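Local coordinates for protein CLPV1 (Pseudomonas aeruginosa, PDB 4UQW) that belongs to the ClpV ATPases of type VI secretion, whose N-terminal domain probably takes part in recognising the TssB-TssC sheath for disassembly, at residues 50-54 / 55-59; 149-152 / 153-157. All blocks are in the same frame, centred on the assembly; numbering follows the deposited sequence.

Interaction 1 of 2, residues 50-54 / 55-59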
ATOM      1  N   LEU A  50      -5.611  -4.270  10.645  1.00 19.02           N
ATOM      2  CA  LEU A  50      -5.098  -5.524  11.166  1.00 19.94           C
ATOM      3  C   LEU A  50      -4.392  -5.296  12.509  1.00 20.56           C
ATOM      4  O   LEU A  50      -4.050  -4.167  12.855  1.00 21.71           O
ATOM      5  CB  LEU A  50      -4.113  -6.129  10.148  1.00 19.34           C
ATOM      6  CG  LEU A  50      -4.682  -6.387   8.748  1.00 21.48           C
ATOM      7  CD1 LEU A  50      -3.486  -6.759   7.853  1.00 19.82           C
ATOM      8  CD2 LEU A  50      -5.633  -7.589   8.818  1.00 20.32           C
ATOM      9  N   PRO A  51      -4.160  -6.360  13.251  1.00 21.79           N
ATOM     10  CA  PRO A  51      -3.441  -6.199  14.512  1.00 25.19           C
ATOM     11  C   PRO A  51      -2.019  -5.656  14.348  1.00 23.32           C
ATOM     12  O   PRO A  51      -1.527  -4.897  15.213  1.00 23.68           O
ATOM     13  CB  PRO A  51      -3.377  -7.629  15.057  1.00 26.42           C
ATOM     14  CG  PRO A  51      -4.519  -8.329  14.397  1.00 29.18           C
ATOM     15  CD  PRO A  51      -4.591  -7.758  13.007  1.00 23.64           C
ATOM     16  N   ASP A  52      -1.362  -6.029  13.244  1.00 20.41           N
ATOM     17  CA  ASP A  52       0.023  -5.631  13.000  1.00 17.92           C
ATOM     18  C   ASP A  52       0.362  -5.872  11.543  1.00 19.27           C
ATOM     19  O   ASP A  52      -0.333  -6.629  10.845  1.00 18.87           O
ATOM     20  CB  ASP A  52       0.963  -6.411  13.932  1.00 21.36           C
ATOM     21  CG  ASP A  52       2.347  -5.767  14.085  1.00 22.46           C
ATOM     22  OD1 ASP A  52       2.539  -4.567  13.801  1.00 21.51           O
ATOM     23  OD2 ASP A  52       3.267  -6.497  14.557  1.00 26.80           O
ATOM     24  N   SER A  53       1.440  -5.240  11.090  1.00 17.54           N
ATOM     25  CA  SER A  53       1.915  -5.340   9.716  1.00 16.08           C
ATOM     26  C   SER A  53       3.230  -4.583   9.591  1.00 16.91           C
ATOM     27  O   SER A  53       3.616  -3.872  10.531  1.00 17.43           O
ATOM     28  CB  SER A  53       0.932  -4.747   8.709  1.00 16.36           C
ATOM     29  OG  SER A  53       0.909  -3.309   8.874  1.00 17.12           O
ATOM     30  N   ASP A  54       3.882  -4.676   8.437  1.00 16.21           N
ATOM     31  CA  ASP A  54       5.063  -3.834   8.220  1.00 14.55           C
ATOM     32  C   ASP A  54       4.668  -2.363   8.293  1.00 16.48           C
ATOM     33  O   ASP A  54       5.438  -1.549   8.780  1.00 17.72           O
ATOM     34  CB  ASP A  54       5.664  -4.016   6.822  1.00 16.37           C
ATOM     35  CG  ASP A  54       6.293  -5.345   6.603  1.00 16.18           C
ATOM     36  OD1 ASP A  54       6.499  -6.107   7.584  1.00 16.62           O
ATOM     37  OD2 ASP A  54       6.637  -5.563   5.427  1.00 15.34           O
ATOM     38  N   LEU A  55       3.500  -2.022   7.749  1.00 16.69           N
ATOM     39  CA  LEU A  55       3.082  -0.627   7.758  1.00 16.74           C
ATOM     40  C   LEU A  55       2.933  -0.100   9.208  1.00 17.83           C
ATOM     41  O   LEU A  55       3.346   1.043   9.528  1.00 17.49           O
ATOM     42  CB  LEU A  55       1.746  -0.478   6.965  1.00 15.69           C
ATOM     43  CG  LEU A  55       1.260   0.943   6.804  1.00 20.64           C
ATOM     44  CD1 LEU A  55       2.306   1.883   6.118  1.00 21.68           C
ATOM     45  CD2 LEU A  55       0.045   0.876   5.877  1.00 23.78           C
ATOM     46  N   HIS A  56       2.326  -0.895  10.114  1.00 15.72           N
ATOM     47  CA  HIS A  56       2.233  -0.477  11.500  1.00 16.14           C
ATOM     48  C   HIS A  56       3.588  -0.153  12.068  1.00 18.34           C
ATOM     49  O   HIS A  56       3.758   0.847  12.807  1.00 21.28           O
ATOM     50  CB  HIS A  56       1.623  -1.548  12.412  1.00 18.61           C
ATOM     51  CG  HIS A  56       0.165  -1.852  12.196  1.00 17.84           C
ATOM     52  ND1 HIS A  56      -0.325  -2.474  11.063  1.00 20.39           N
ATOM     53  CD2 HIS A  56      -0.899  -1.718  13.042  1.00 24.12           C
ATOM     54  CE1 HIS A  56      -1.624  -2.698  11.211  1.00 21.72           C
ATOM     55  NE2 HIS A  56      -1.994  -2.251  12.401  1.00 25.34           N
ATOM     56  N   GLN A  57       4.530  -1.072  11.854  1.00 17.68           N
ATOM     57  CA  GLN A  57       5.843  -0.920  12.455  1.00 16.38           C
ATOM     58  C   GLN A  57       6.631   0.212  11.839  1.00 18.14           C
ATOM     59  O   GLN A  57       7.343   0.912  12.558  1.00 20.11           O
ATOM     60  CB  GLN A  57       6.626  -2.250  12.326  1.00 18.52           C
ATOM     61  CG  GLN A  57       5.896  -3.342  13.132  1.00 18.77           C
ATOM     62  CD  GLN A  57       5.823  -2.971  14.617  1.00 24.41           C
ATOM     63  OE1 GLN A  57       6.792  -2.485  15.197  1.00 25.51           O
ATOM     64  NE2 GLN A  57       4.659  -3.137  15.217  1.00 26.03           N
ATOM     65  N   ILE A  58       6.539   0.375  10.518  1.00 15.96           N
ATOM     66  CA  ILE A  58       7.204   1.489   9.841  1.00 16.93           C
ATOM     67  C   ILE A  58       6.646   2.828  10.350  1.00 18.28           C
ATOM     68  O   ILE A  58       7.418   3.749  10.590  1.00 20.78           O
ATOM     69  CB  ILE A  58       7.037   1.348   8.330  1.00 16.04           C
ATOM     70  CG1 ILE A  58       7.918   0.191   7.828  1.00 15.77           C
ATOM     71  CG2 ILE A  58       7.419   2.642   7.597  1.00 18.79           C
ATOM     72  CD1 ILE A  58       7.589  -0.244   6.363  1.00 16.62           C
ATOM     73  N   VAL A  59       5.344   2.887  10.568  1.00 17.95           N
ATOM     74  CA  VAL A  59       4.736   4.121  11.116  1.00 21.86           C
ATOM     75  C   VAL A  59       5.370   4.393  12.473  1.00 22.43           C
ATOM     76  O   VAL A  59       5.782   5.541  12.774  1.00 20.54           O
ATOM     77  CB  VAL A  59       3.190   3.979  11.193  1.00 18.08           C
ATOM     78  CG1 VAL A  59       2.525   4.937  12.208  1.00 23.81           C
ATOM     79  CG2 VAL A  59       2.612   4.165   9.787  1.00 21.30           C
TER
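H56 reaches back from the first turn of helix 54-61 over the loop that leads into it. Its CB lies 3.4 Å from D52 OD1. From there CG stands anti to the carbonyl carbon (chi1 -68°), and the imidazole turns back toward the preceding loop. At one edge of the ring, in its plane, ND1 meets S53 OG at 2.6 Å, a short hydrogen bond in which either atom may be the donor. At the far end of the ring, NE2 gives a weak, bent hydrogen bond to L50 O at 2.8 Å, and the neighbouring CE1 rests against the same oxygen. The backbone of D52 covers one face: its CA sits 3.7 Å from the ring centroid, a CH-pi contact. One short bond, one weak bond and the D52 CA over a face limit the rotation of the ring. The D52 carboxylate has its own partner. Q57 NE2 gives a nearly straight bond to D52 OD1 at 2.9 Å, on the syn side and somewhat out of the carboxylate plane. D52 OD1 also takes a weak bond from S53 N. Along the backbone, Q57 N bonds to S53 O and I58 N to D54 O. The D54 carboxylate turns away to R115, G117 and S159. With S53 at the N-cap, this is a helix N-terminus in the Clp amino-terminal domain, its loop held by H56 and Q57 of the first turn.

Interaction 2 of 2, residues 149-152 / 153-157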
ATOM      1  N   THR A 149      15.389   1.497   3.531  1.00 19.78           N
ATOM      2  CA  THR A 149      16.098   0.481   2.764  1.00 21.37           C
ATOM      3  C   THR A 149      17.335  -0.013   3.537  1.00 27.71           C
ATOM      4  O   THR A 149      17.626  -1.207   3.551  1.00 35.23           O
ATOM      5  CB  THR A 149      16.519   0.996   1.361  1.00 22.84           C
ATOM      6  OG1 THR A 149      17.347   2.177   1.486  1.00 24.58           O
ATOM      7  CG2 THR A 149      15.277   1.312   0.513  1.00 22.43           C
ATOM      8  N   GLU A 150      18.071   0.876   4.182  1.00 22.20           N
ATOM      9  CA  GLU A 150      19.282   0.427   4.849  1.00 23.95           C
ATOM     10  C   GLU A 150      19.015  -0.286   6.160  1.00 29.31           C
ATOM     11  O   GLU A 150      19.851  -1.086   6.618  1.00 27.39           O
ATOM     12  CB  GLU A 150      20.181   1.637   5.053  1.00 29.56           C
ATOM     13  CG  GLU A 150      20.648   2.210   3.731  1.00 53.14           C
ATOM     14  CD  GLU A 150      22.040   1.712   3.346  1.00 77.64           C
ATOM     15  OE1 GLU A 150      22.856   1.448   4.265  1.00 86.59           O
ATOM     16  OE2 GLU A 150      22.308   1.567   2.131  1.00 82.56           O
ATOM     17  N   ARG A 151      17.883   0.029   6.791  1.00 23.02           N
ATOM     18  CA  ARG A 151      17.600  -0.428   8.156  1.00 26.80           C
ATOM     19  C   ARG A 151      16.216  -1.131   8.192  1.00 18.86           C
ATOM     20  O   ARG A 151      15.507  -1.048   9.184  1.00 21.22           O
ATOM     21  CB  ARG A 151      17.656   0.754   9.143  1.00 25.49           C
ATOM     22  CG  ARG A 151      19.109   1.322   9.195  1.00 35.22           C
ATOM     23  CD  ARG A 151      19.373   2.335  10.315  1.00 47.29           C
ATOM     24  NE  ARG A 151      18.588   3.545  10.149  1.00 54.98           N
ATOM     25  CZ  ARG A 151      17.908   4.137  11.131  1.00 68.24           C
ATOM     26  NH1 ARG A 151      17.940   3.627  12.363  1.00 75.58           N
ATOM     27  NH2 ARG A 151      17.202   5.241  10.888  1.00 63.71           N
ATOM     28  N   PHE A 152      15.902  -1.803   7.088  1.00 18.72           N
ATOM     29  CA  PHE A 152      14.560  -2.383   6.917  1.00 18.88           C
ATOM     30  C   PHE A 152      14.166  -3.261   8.118  1.00 19.33           C
ATOM     31  O   PHE A 152      13.036  -3.149   8.654  1.00 19.98           O
ATOM     32  CB  PHE A 152      14.518  -3.200   5.626  1.00 18.90           C
ATOM     33  CG  PHE A 152      13.126  -3.689   5.289  1.00 18.63           C
ATOM     34  CD1 PHE A 152      12.174  -2.838   4.703  1.00 16.38           C
ATOM     35  CD2 PHE A 152      12.755  -4.995   5.612  1.00 19.64           C
ATOM     36  CE1 PHE A 152      10.847  -3.304   4.404  1.00 18.65           C
ATOM     37  CE2 PHE A 152      11.453  -5.464   5.348  1.00 17.55           C
ATOM     38  CZ  PHE A 152      10.496  -4.640   4.751  1.00 17.42           C
ATOM     39  N   ASP A 153      15.052  -4.159   8.531  1.00 20.72           N
ATOM     40  CA  ASP A 153      14.679  -5.067   9.625  1.00 20.13           C
ATOM     41  C   ASP A 153      14.412  -4.322  10.905  1.00 23.32           C
ATOM     42  O   ASP A 153      13.528  -4.715  11.691  1.00 23.32           O
ATOM     43  CB  ASP A 153      15.788  -6.116   9.857  1.00 20.92           C
ATOM     44  CG  ASP A 153      15.816  -7.170   8.755  1.00 25.19           C
ATOM     45  OD1 ASP A 153      15.100  -7.045   7.727  1.00 26.70           O
ATOM     46  OD2 ASP A 153      16.568  -8.156   8.912  1.00 29.04           O
ATOM     47  N   GLU A 154      15.183  -3.255  11.156  1.00 21.36           N
ATOM     48  CA  GLU A 154      14.937  -2.453  12.342  1.00 21.24           C
ATOM     49  C   GLU A 154      13.545  -1.793  12.250  1.00 22.96           C
ATOM     50  O   GLU A 154      12.834  -1.667  13.255  1.00 23.58           O
ATOM     51  CB  GLU A 154      16.009  -1.383  12.474  1.00 23.03           C
ATOM     52  CG  GLU A 154      15.788  -0.522  13.699  1.00 25.58           C
ATOM     53  CD  GLU A 154      16.909   0.507  13.897  1.00 36.24           C
ATOM     54  OE1 GLU A 154      17.950   0.432  13.215  1.00 35.22           O
ATOM     55  OE2 GLU A 154      16.749   1.376  14.766  1.00 48.51           O
ATOM     56  N   TYR A 155      13.184  -1.321  11.054  1.00 21.39           N
ATOM     57  CA  TYR A 155      11.885  -0.659  10.916  1.00 18.53           C
ATOM     58  C   TYR A 155      10.719  -1.631  11.037  1.00 23.40           C
ATOM     59  O   TYR A 155       9.685  -1.259  11.601  1.00 24.35           O
ATOM     60  CB  TYR A 155      11.811   0.150   9.588  1.00 17.21           C
ATOM     61  CG  TYR A 155      12.439   1.514   9.755  1.00 21.03           C
ATOM     62  CD1 TYR A 155      13.823   1.656   9.806  1.00 28.86           C
ATOM     63  CD2 TYR A 155      11.649   2.647   9.889  1.00 28.93           C
ATOM     64  CE1 TYR A 155      14.406   2.892  10.014  1.00 34.39           C
ATOM     65  CE2 TYR A 155      12.242   3.904  10.064  1.00 28.02           C
ATOM     66  CZ  TYR A 155      13.601   4.008  10.128  1.00 41.19           C
ATOM     67  OH  TYR A 155      14.188   5.244  10.328  1.00 45.75           O
ATOM     68  N   VAL A 156      10.851  -2.882  10.578  1.00 20.44           N
ATOM     69  CA  VAL A 156       9.654  -3.707  10.596  1.00 17.26           C
ATOM     70  C   VAL A 156       9.568  -4.586  11.846  1.00 20.47           C
ATOM     71  O   VAL A 156       8.516  -5.183  12.072  1.00 19.60           O
ATOM     72  CB  VAL A 156       9.482  -4.575   9.347  1.00 16.36           C
ATOM     73  CG1 VAL A 156       9.389  -3.691   8.075  1.00 17.38           C
ATOM     74  CG2 VAL A 156      10.664  -5.606   9.191  1.00 18.14           C
ATOM     75  N   GLY A 157      10.633  -4.650  12.652  1.00 18.73           N
ATOM     76  CA  GLY A 157      10.551  -5.301  13.968  1.00 23.32           C
ATOM     77  C   GLY A 157      10.007  -6.720  13.898  1.00 20.96           C
ATOM     78  O   GLY A 157      10.528  -7.560  13.158  1.00 21.91           O
TER
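R151 and Y155 both carry CG anti to the carbonyl carbon (chi1 -65° and -84°), and these torsions bring the guanidinium and the phenol together one helical turn apart. The arginine chain bends at chi3, which carries NH1 to the carboxylate of E154. Y155 CE1 lies over one face of the guanidinium, toward its rim. The two planes are 84° apart, so the phenol is not stacked flat on the guanidinium. Y155 OH approaches R151 NH2 to 3.1 Å, but the angle is too poor for a hydrogen bond. On the other branch, NH1 makes a salt bridge with E154 OE1 at 3.3 Å. The hydrogen bond within it is weak and bent. E154 runs alongside the arginine, pointing the same way. The three residues form an exposed to partly exposed patch.

R151 is the junction between two helices. It is the first residue to leave helical geometry after helix 145-150, and it is the N-cap of the short helix 152-156. R151 O accepts Y155 N at 3.0 Å, and the edge of the Y155 ring packs against this oxygen, with CD1 3.2 Å away. F152 O takes V156 N in the next bond.

F152 and V156 are buried. V156 CG1 rests over one face of the F152 ring. This is a CH-pi contact, 3.9 Å from CG1 to the ring centroid and offset toward the rim. F152 CZ is the ring atom nearest to that methyl, at 3.6 Å. D153 OD1 lies at the ring edge, in its plane. The rings of F109 and Y118 meet that of F152, and its side chain also touches I121 of helix 116-124.

Interactions 1 and 2 are both local contacts at the N-terminal ends of helices, 54-61 and 152-156, and their centres are about 12 Å apart. They touch directly: Q57 CB packs 3.3 Å from Y155 O, and the D54 carboxylate reaches V156 and the F152 ring. The centre of the 50-59 contact lies nearer the centre of the chain, about 11 Å away against about 17 Å. Its chemistry is mainly polar, with side chains fastening the loop to the helix. The 149-157 contact divides in two. A salt bridge with a weak hydrogen bond lies on its exposed side, and an apolar F152-V156 pair on its buried side faces D54 of helix 54-61.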